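Local atomic coordinates of fatty acid synthase 1, isoform A (Drosophila melanogaster, PDB entry 6FN6), a protein that probably builds long-chain saturated fatty acids from acetyl-CoA and malonyl-CoA with NADPH, this portion carrying its dehydratase, enoylreductase and ketoreductase domains. Residues A[704-716]-A[725-738]. Numbering follows the deposited sequence.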
ATOM      1  N   GLN A 704       6.412 -15.656  14.547  1.00 65.37           N
ATOM      2  CA  GLN A 704       6.787 -15.845  15.946  1.00 68.38           C
ATOM      3  C   GLN A 704       5.576 -15.691  16.854  1.00 67.55           C
ATOM      4  O   GLN A 704       5.546 -14.815  17.717  1.00 70.56           O
ATOM      5  CB  GLN A 704       7.870 -14.847  16.358  1.00 73.64           C
ATOM      6  CG  GLN A 704       9.080 -14.812  15.440  1.00 79.84           C
ATOM      7  CD  GLN A 704      10.176 -13.902  15.962  1.00 85.01           C
ATOM      8  OE1 GLN A 704      10.692 -13.054  15.234  1.00 84.33           O
ATOM      9  NE2 GLN A 704      10.541 -14.077  17.227  1.00 89.31           N
ATOM     10  N   MET A 705       4.585 -16.553  16.666  1.00 63.70           N
ATOM     11  CA  MET A 705       3.347 -16.462  17.424  1.00 65.63           C
ATOM     12  C   MET A 705       3.566 -16.927  18.859  1.00 71.44           C
ATOM     13  O   MET A 705       4.306 -17.881  19.105  1.00 70.60           O
ATOM     14  CB  MET A 705       2.250 -17.286  16.746  1.00 63.92           C
ATOM     15  CG  MET A 705       2.516 -18.786  16.686  1.00 64.12           C
ATOM     16  SD  MET A 705       1.057 -19.712  16.166  1.00 62.97           S
ATOM     17  CE  MET A 705       1.715 -21.371  16.095  1.00 62.57           C
ATOM     18  N   LYS A 706       2.921 -16.244  19.802  1.00 63.44           N
ATOM     19  CA  LYS A 706       3.054 -16.572  21.217  1.00 65.99           C
ATOM     20  C   LYS A 706       1.712 -16.965  21.821  1.00 60.62           C
ATOM     21  O   LYS A 706       0.657 -16.535  21.353  1.00 59.16           O
ATOM     22  CB  LYS A 706       3.635 -15.387  21.990  1.00 73.99           C
ATOM     23  CG  LYS A 706       5.136 -15.452  22.219  1.00 79.07           C
ATOM     24  CD  LYS A 706       5.912 -14.932  21.024  1.00 80.42           C
ATOM     25  CE  LYS A 706       7.409 -14.942  21.292  1.00 83.71           C
ATOM     26  NZ  LYS A 706       8.182 -14.298  20.192  1.00 83.74           N
ATOM     27  N   LYS A 707       1.766 -17.776  22.872  1.00 62.11           N
ATOM     28  CA  LYS A 707       0.568 -18.243  23.555  1.00 63.41           C
ATOM     29  C   LYS A 707      -0.261 -17.066  24.065  1.00 63.45           C
ATOM     30  O   LYS A 707       0.286 -16.061  24.522  1.00 63.59           O
ATOM     31  CB  LYS A 707       0.956 -19.175  24.706  1.00 65.95           C
ATOM     32  CG  LYS A 707      -0.192 -19.588  25.618  1.00 67.73           C
ATOM     33  CD  LYS A 707       0.276 -20.607  26.648  1.00 70.31           C
ATOM     34  CE  LYS A 707      -0.798 -20.907  27.679  1.00 72.36           C
ATOM     35  NZ  LYS A 707      -1.083 -19.737  28.558  1.00139.37           N
ATOM     36  N   GLY A 708      -1.582 -17.195  23.980  1.00 74.81           N
ATOM     37  CA  GLY A 708      -2.480 -16.172  24.481  1.00 77.33           C
ATOM     38  C   GLY A 708      -2.801 -15.091  23.467  1.00 76.47           C
ATOM     39  O   GLY A 708      -3.708 -14.286  23.678  1.00 78.34           O
ATOM     40  N   GLU A 709      -2.057 -15.065  22.364  1.00 71.47           N
ATOM     41  CA  GLU A 709      -2.287 -14.080  21.314  1.00 64.48           C
ATOM     42  C   GLU A 709      -3.537 -14.422  20.514  1.00 61.48           C
ATOM     43  O   GLU A 709      -4.053 -15.538  20.600  1.00 59.11           O
ATOM     44  CB  GLU A 709      -1.081 -13.993  20.376  1.00 60.65           C
ATOM     45  CG  GLU A 709       0.157 -13.375  21.005  1.00 60.12           C
ATOM     46  CD  GLU A 709       1.260 -13.109  19.995  1.00 57.05           C
ATOM     47  OE1 GLU A 709       1.473 -13.957  19.104  1.00 55.88           O
ATOM     48  OE2 GLU A 709       1.915 -12.050  20.093  1.00 56.11           O
ATOM     49  N   LYS A 710      -4.023 -13.448  19.749  1.00 66.33           N
ATOM     50  CA  LYS A 710      -5.178 -13.641  18.880  1.00 66.17           C
ATOM     51  C   LYS A 710      -4.728 -13.729  17.425  1.00 57.73           C
ATOM     52  O   LYS A 710      -3.973 -12.878  16.955  1.00 56.94           O
ATOM     53  CB  LYS A 710      -6.183 -12.498  19.045  1.00 71.26           C
ATOM     54  CG  LYS A 710      -6.644 -12.247  20.473  1.00 76.87           C
ATOM     55  CD  LYS A 710      -7.464 -10.966  20.559  1.00 79.01           C
ATOM     56  CE  LYS A 710      -7.970 -10.709  21.967  1.00 85.09           C
ATOM     57  NZ  LYS A 710      -8.631  -9.378  22.079  1.00 89.00           N
ATOM     58  N   ILE A 711      -5.186 -14.752  16.711  1.00 52.56           N
ATOM     59  CA  ILE A 711      -4.828 -14.896  15.301  1.00 50.83           C
ATOM     60  C   ILE A 711      -6.068 -15.081  14.432  1.00 50.33           C
ATOM     61  O   ILE A 711      -6.985 -15.826  14.779  1.00 51.43           O
ATOM     62  CB  ILE A 711      -3.850 -16.067  15.094  1.00 50.83           C
ATOM     63  CG1 ILE A 711      -3.362 -16.090  13.642  1.00 49.01           C
ATOM     64  CG2 ILE A 711      -4.521 -17.395  15.434  1.00 52.08           C
ATOM     65  CD1 ILE A 711      -2.118 -16.930  13.423  1.00 48.84           C
ATOM     66  N   LEU A 712      -6.067 -14.411  13.285  1.00 49.14           N
ATOM     67  CA  LEU A 712      -7.140 -14.541  12.308  1.00 49.62           C
ATOM     68  C   LEU A 712      -6.692 -15.450  11.175  1.00 48.18           C
ATOM     69  O   LEU A 712      -5.848 -15.068  10.364  1.00 46.88           O
ATOM     70  CB  LEU A 712      -7.543 -13.170  11.757  1.00 49.37           C
ATOM     71  CG  LEU A 712      -8.573 -13.172  10.621  1.00 46.88           C
ATOM     72  CD1 LEU A 712      -9.880 -13.805  11.072  1.00 48.24           C
ATOM     73  CD2 LEU A 712      -8.810 -11.762  10.103  1.00 46.12           C
ATOM     74  N   ILE A 713      -7.251 -16.657  11.139  1.00 53.50           N
ATOM     75  CA  ILE A 713      -6.939 -17.626  10.093  1.00 50.02           C
ATOM     76  C   ILE A 713      -8.054 -17.638   9.057  1.00 50.14           C
ATOM     77  O   ILE A 713      -9.131 -18.186   9.302  1.00 49.70           O
ATOM     78  CB  ILE A 713      -6.744 -19.049  10.660  1.00 52.08           C
ATOM     79  CG1 ILE A 713      -5.879 -19.036  11.924  1.00 55.82           C
ATOM     80  CG2 ILE A 713      -6.156 -19.964   9.597  1.00 49.68           C
ATOM     81  CD1 ILE A 713      -4.444 -18.657  11.692  1.00 56.62           C
ATOM     82  N   HIS A 714      -7.801 -17.036   7.902  1.00 45.33           N
ATOM     83  CA  HIS A 714      -8.771 -17.057   6.817  1.00 44.96           C
ATOM     84  C   HIS A 714      -8.811 -18.441   6.173  1.00 45.00           C
ATOM     85  O   HIS A 714      -7.865 -19.219   6.297  1.00 44.86           O
ATOM     86  CB  HIS A 714      -8.433 -15.997   5.768  1.00 43.52           C
ATOM     87  CG  HIS A 714      -8.918 -14.624   6.116  1.00 43.67           C
ATOM     88  ND1 HIS A 714     -10.137 -14.396   6.719  1.00 44.86           N
ATOM     89  CD2 HIS A 714      -8.351 -13.407   5.943  1.00 42.88           C
ATOM     90  CE1 HIS A 714     -10.299 -13.098   6.901  1.00 44.75           C
ATOM     91  NE2 HIS A 714      -9.229 -12.476   6.440  1.00 43.56           N
ATOM     92  N   ALA A 715      -9.922 -18.745   5.507  1.00 67.20           N
ATOM     93  CA  ALA A 715     -10.106 -20.035   4.848  1.00 69.38           C
ATOM     94  C   ALA A 715      -9.888 -21.174   5.834  1.00 71.10           C
ATOM     95  O   ALA A 715      -9.071 -22.063   5.599  1.00 71.49           O
ATOM     96  CB  ALA A 715      -9.158 -20.167   3.664  1.00 66.56           C
ATOM     97  N   GLY A 716     -10.634 -21.142   6.932  1.00 48.22           N
ATOM     98  CA  GLY A 716     -10.462 -22.105   8.002  1.00 49.63           C
ATOM     99  C   GLY A 716     -10.513 -23.556   7.567  1.00 52.98           C
ATOM    100  O   GLY A 716      -9.625 -24.340   7.897  1.00 51.87           O
ATOM    101  N   ILE A 725      -5.169 -23.780  12.070  1.00 57.72           N
ATOM    102  CA  ILE A 725      -6.036 -23.783  13.245  1.00 57.02           C
ATOM    103  C   ILE A 725      -5.533 -24.795  14.270  1.00 59.24           C
ATOM    104  O   ILE A 725      -5.502 -24.519  15.466  1.00 57.05           O
ATOM    105  CB  ILE A 725      -7.500 -24.074  12.853  1.00 55.88           C
ATOM    106  CG1 ILE A 725      -8.037 -22.971  11.937  1.00 55.31           C
ATOM    107  CG2 ILE A 725      -8.380 -24.196  14.097  1.00 56.43           C
ATOM    108  CD1 ILE A 725      -9.347 -23.320  11.249  1.00 54.68           C
ATOM    109  N   SER A 726      -5.147 -25.972  13.794  1.00 55.82           N
ATOM    110  CA  SER A 726      -4.680 -27.041  14.669  1.00 57.67           C
ATOM    111  C   SER A 726      -3.433 -26.623  15.442  1.00 57.96           C
ATOM    112  O   SER A 726      -3.371 -26.769  16.659  1.00 59.79           O
ATOM    113  CB  SER A 726      -4.395 -28.307  13.855  1.00 57.54           C
ATOM    114  OG  SER A 726      -3.988 -29.376  14.692  1.00 59.49           O
ATOM    115  N   VAL A 727      -2.438 -26.106  14.730  1.00 56.26           N
ATOM    116  CA  VAL A 727      -1.184 -25.708  15.358  1.00 60.36           C
ATOM    117  C   VAL A 727      -1.420 -24.525  16.291  1.00 59.42           C
ATOM    118  O   VAL A 727      -0.937 -24.515  17.423  1.00 59.87           O
ATOM    119  CB  VAL A 727      -0.109 -25.372  14.302  1.00 59.27           C
ATOM    120  CG1 VAL A 727       1.190 -24.940  14.970  1.00 55.11           C
ATOM    121  CG2 VAL A 727       0.144 -26.569  13.404  1.00 54.28           C
ATOM    122  N   ALA A 728      -2.160 -23.529  15.814  1.00 65.58           N
ATOM    123  CA  ALA A 728      -2.438 -22.336  16.606  1.00 66.62           C
ATOM    124  C   ALA A 728      -3.111 -22.702  17.927  1.00 64.40           C
ATOM    125  O   ALA A 728      -2.636 -22.324  19.001  1.00 63.49           O
ATOM    126  CB  ALA A 728      -3.310 -21.371  15.820  1.00 68.21           C
ATOM    127  N   LEU A 729      -4.216 -23.436  17.846  1.00 75.10           N
ATOM    128  CA  LEU A 729      -4.937 -23.859  19.039  1.00 77.33           C
ATOM    129  C   LEU A 729      -4.026 -24.677  19.950  1.00 77.57           C
ATOM    130  O   LEU A 729      -4.165 -24.645  21.173  1.00 83.08           O
ATOM    131  CB  LEU A 729      -6.179 -24.672  18.668  1.00 81.55           C
ATOM    132  CG  LEU A 729      -7.339 -23.907  18.022  1.00 83.90           C
ATOM    133  CD1 LEU A 729      -8.467 -24.861  17.666  1.00 84.64           C
ATOM    134  CD2 LEU A 729      -7.853 -22.787  18.925  1.00 84.80           C
ATOM    135  N   ALA A 730      -3.094 -25.408  19.348  1.00 62.56           N
ATOM    136  CA  ALA A 730      -2.157 -26.225  20.110  1.00 64.26           C
ATOM    137  C   ALA A 730      -1.199 -25.341  20.901  1.00 64.60           C
ATOM    138  O   ALA A 730      -0.820 -25.674  22.024  1.00 66.68           O
ATOM    139  CB  ALA A 730      -1.387 -27.151  19.185  1.00 93.77           C
ATOM    140  N   HIS A 731      -0.805 -24.219  20.308  1.00 62.67           N
ATOM    141  CA  HIS A 731       0.106 -23.289  20.966  1.00 67.96           C
ATOM    142  C   HIS A 731      -0.631 -22.394  21.967  1.00 69.54           C
ATOM    143  O   HIS A 731      -0.003 -21.687  22.759  1.00 64.55           O
ATOM    144  CB  HIS A 731       0.837 -22.438  19.927  1.00 67.50           C
ATOM    145  CG  HIS A 731       2.041 -23.111  19.341  1.00 66.25           C
ATOM    146  ND1 HIS A 731       3.306 -22.567  19.415  1.00 64.35           N
ATOM    147  CD2 HIS A 731       2.174 -24.285  18.680  1.00 63.80           C
ATOM    148  CE1 HIS A 731       4.165 -23.376  18.820  1.00 63.62           C
ATOM    149  NE2 HIS A 731       3.504 -24.425  18.367  1.00 63.01           N
ATOM    150  N   GLY A 732      -1.961 -22.421  21.921  1.00 69.40           N
ATOM    151  CA  GLY A 732      -2.776 -21.744  22.914  1.00 67.80           C
ATOM    152  C   GLY A 732      -3.288 -20.373  22.520  1.00 63.51           C
ATOM    153  O   GLY A 732      -3.697 -19.592  23.378  1.00 65.16           O
ATOM    154  N   LEU A 733      -3.261 -20.063  21.231  1.00 62.46           N
ATOM    155  CA  LEU A 733      -3.772 -18.783  20.756  1.00 59.89           C
ATOM    156  C   LEU A 733      -5.294 -18.779  20.676  1.00 60.32           C
ATOM    157  O   LEU A 733      -5.925 -19.828  20.541  1.00 60.83           O
ATOM    158  CB  LEU A 733      -3.193 -18.438  19.382  1.00 57.53           C
ATOM    159  CG  LEU A 733      -1.769 -17.876  19.346  1.00 56.92           C
ATOM    160  CD1 LEU A 733      -0.745 -18.920  19.761  1.00 58.04           C
ATOM    161  CD2 LEU A 733      -1.458 -17.328  17.962  1.00 54.66           C
ATOM    162  N   THR A 734      -5.876 -17.589  20.781  1.00 60.47           N
ATOM    163  CA  THR A 734      -7.285 -17.398  20.475  1.00 59.88           C
ATOM    164  C   THR A 734      -7.426 -17.294  18.959  1.00 58.50           C
ATOM    165  O   THR A 734      -6.734 -16.504  18.313  1.00 57.27           O
ATOM    166  CB  THR A 734      -7.855 -16.146  21.167  1.00 60.31           C
ATOM    167  OG1 THR A 734      -7.879 -16.351  22.586  1.00 62.23           O
ATOM    168  CG2 THR A 734      -9.269 -15.839  20.675  1.00 59.87           C
ATOM    169  N   VAL A 735      -8.314 -18.104  18.394  1.00 57.71           N
ATOM    170  CA  VAL A 735      -8.432 -18.206  16.950  1.00 55.97           C
ATOM    171  C   VAL A 735      -9.738 -17.618  16.427  1.00 55.68           C
ATOM    172  O   VAL A 735     -10.822 -17.919  16.926  1.00 57.11           O
ATOM    173  CB  VAL A 735      -8.280 -19.677  16.504  1.00 56.25           C
ATOM    174  CG1 VAL A 735      -8.579 -19.832  15.025  1.00 54.67           C
ATOM    175  CG2 VAL A 735      -6.883 -20.180  16.807  1.00 56.31           C
ATOM    176  N   PHE A 736      -9.605 -16.765  15.415  1.00 53.94           N
ATOM    177  CA  PHE A 736     -10.732 -16.321  14.606  1.00 53.46           C
ATOM    178  C   PHE A 736     -10.579 -16.932  13.212  1.00 52.16           C
ATOM    179  O   PHE A 736      -9.462 -17.092  12.723  1.00 51.03           O
ATOM    180  CB  PHE A 736     -10.783 -14.794  14.528  1.00 52.68           C
ATOM    181  CG  PHE A 736     -11.082 -14.129  15.843  1.00 54.00           C
ATOM    182  CD1 PHE A 736     -12.391 -13.873  16.222  1.00 56.80           C
ATOM    183  CD2 PHE A 736     -10.057 -13.763  16.702  1.00 55.14           C
ATOM    184  CE1 PHE A 736     -12.670 -13.263  17.436  1.00 58.86           C
ATOM    185  CE2 PHE A 736     -10.332 -13.154  17.915  1.00 57.79           C
ATOM    186  CZ  PHE A 736     -11.639 -12.905  18.282  1.00 58.52           C
ATOM    187  N   THR A 737     -11.691 -17.300  12.581  1.00 66.84           N
ATOM    188  CA  THR A 737     -11.630 -17.857  11.232  1.00 71.35           C
ATOM    189  C   THR A 737     -12.805 -17.436  10.366  1.00 69.14           C
ATOM    190  O   THR A 737     -13.746 -16.795  10.833  1.00 70.31           O
ATOM    191  CB  THR A 737     -11.587 -19.402  11.248  1.00 76.67           C
ATOM    192  OG1 THR A 737     -12.774 -19.914  11.870  1.00 80.75           O
ATOM    193  CG2 THR A 737     -10.371 -19.895  11.995  1.00 79.15           C
ATOM    194  N   THR A 738     -12.727 -17.807   9.092  1.00 61.26           N
ATOM    195  CA  THR A 738     -13.804 -17.571   8.145  1.00 59.48           C
ATOM    196  C   THR A 738     -14.035 -18.830   7.310  1.00 62.54           C
ATOM    197  O   THR A 738     -13.137 -19.660   7.161  1.00 61.61           O
ATOM    198  CB  THR A 738     -13.492 -16.376   7.229  1.00 56.67           C
ATOM    199  OG1 THR A 738     -12.182 -16.523   6.667  1.00 55.32           O
ATOM    200  CG2 THR A 738     -13.559 -15.076   8.020  1.00 55.01           C
TER
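Ile725 begins the contact on the helix: its CD1 lies against the backbone of Gly716, while CG1 faces CG2 of Ile713. Two residues on, Val727 CG1 touches Met705 CE; next, Ala728 CB lies against Ile711 CG2. About a turn after Val727, the ring of His731 meets the same Met705 methyl: CE sits over one face of the imidazole, 3.8 Å from the His731 ring centroid and 14° off the normal. Met705 turns CG between its backbone N and carbonyl carbon (chi1 64°), and from there the extended chain carries CE to the helix.

Gly732, with positive phi, is the C' residue of the Schellman motif that ends the helix; its carbonyl O takes the N-H of Gly708 from above the carbonyl plane, at 3.3 Å. Leu733 then packs against the type II turn from Lys706 to Glu709: CD1 and CG lie by Lys706 O, CB and CG by Glu709 O, and CD2 touches both Met705 CB and Ile711 CB.

From Thr734 the chain runs parallel to strand 710-713. Thr734 N bonds Glu709 O, Ile711 N bonds Thr734 O, and Phe736 N meets Ile711 O at 2.9 Å in an almost straight bond (178°). Val735 packs its CG2 beside Ile711 CG2 on the face toward helix 719-731, with Ile713 and Thr737, whereas Phe736 CB meets Leu712 CD1 on the other. At the far end, Thr738 OG1 and His714 ND1 are 3.0 Å apart and hydrogen-bonded, and Gly716 N reaches Thr738 O at 2.9 Å.

This beta-alpha-beta unit belongs to the Rossmann-type nucleotide-binding part of the enoylreductase; as in relatives, the glycine-rich turn Gly716 opens probably binds NADPH. His714 NE2 is held by Ser796; strand 781-786 continues the sheet beyond 710-713, strand 760-762 beyond 734-739, and helix 689-702 packs against Met705, Ile711 and Val727.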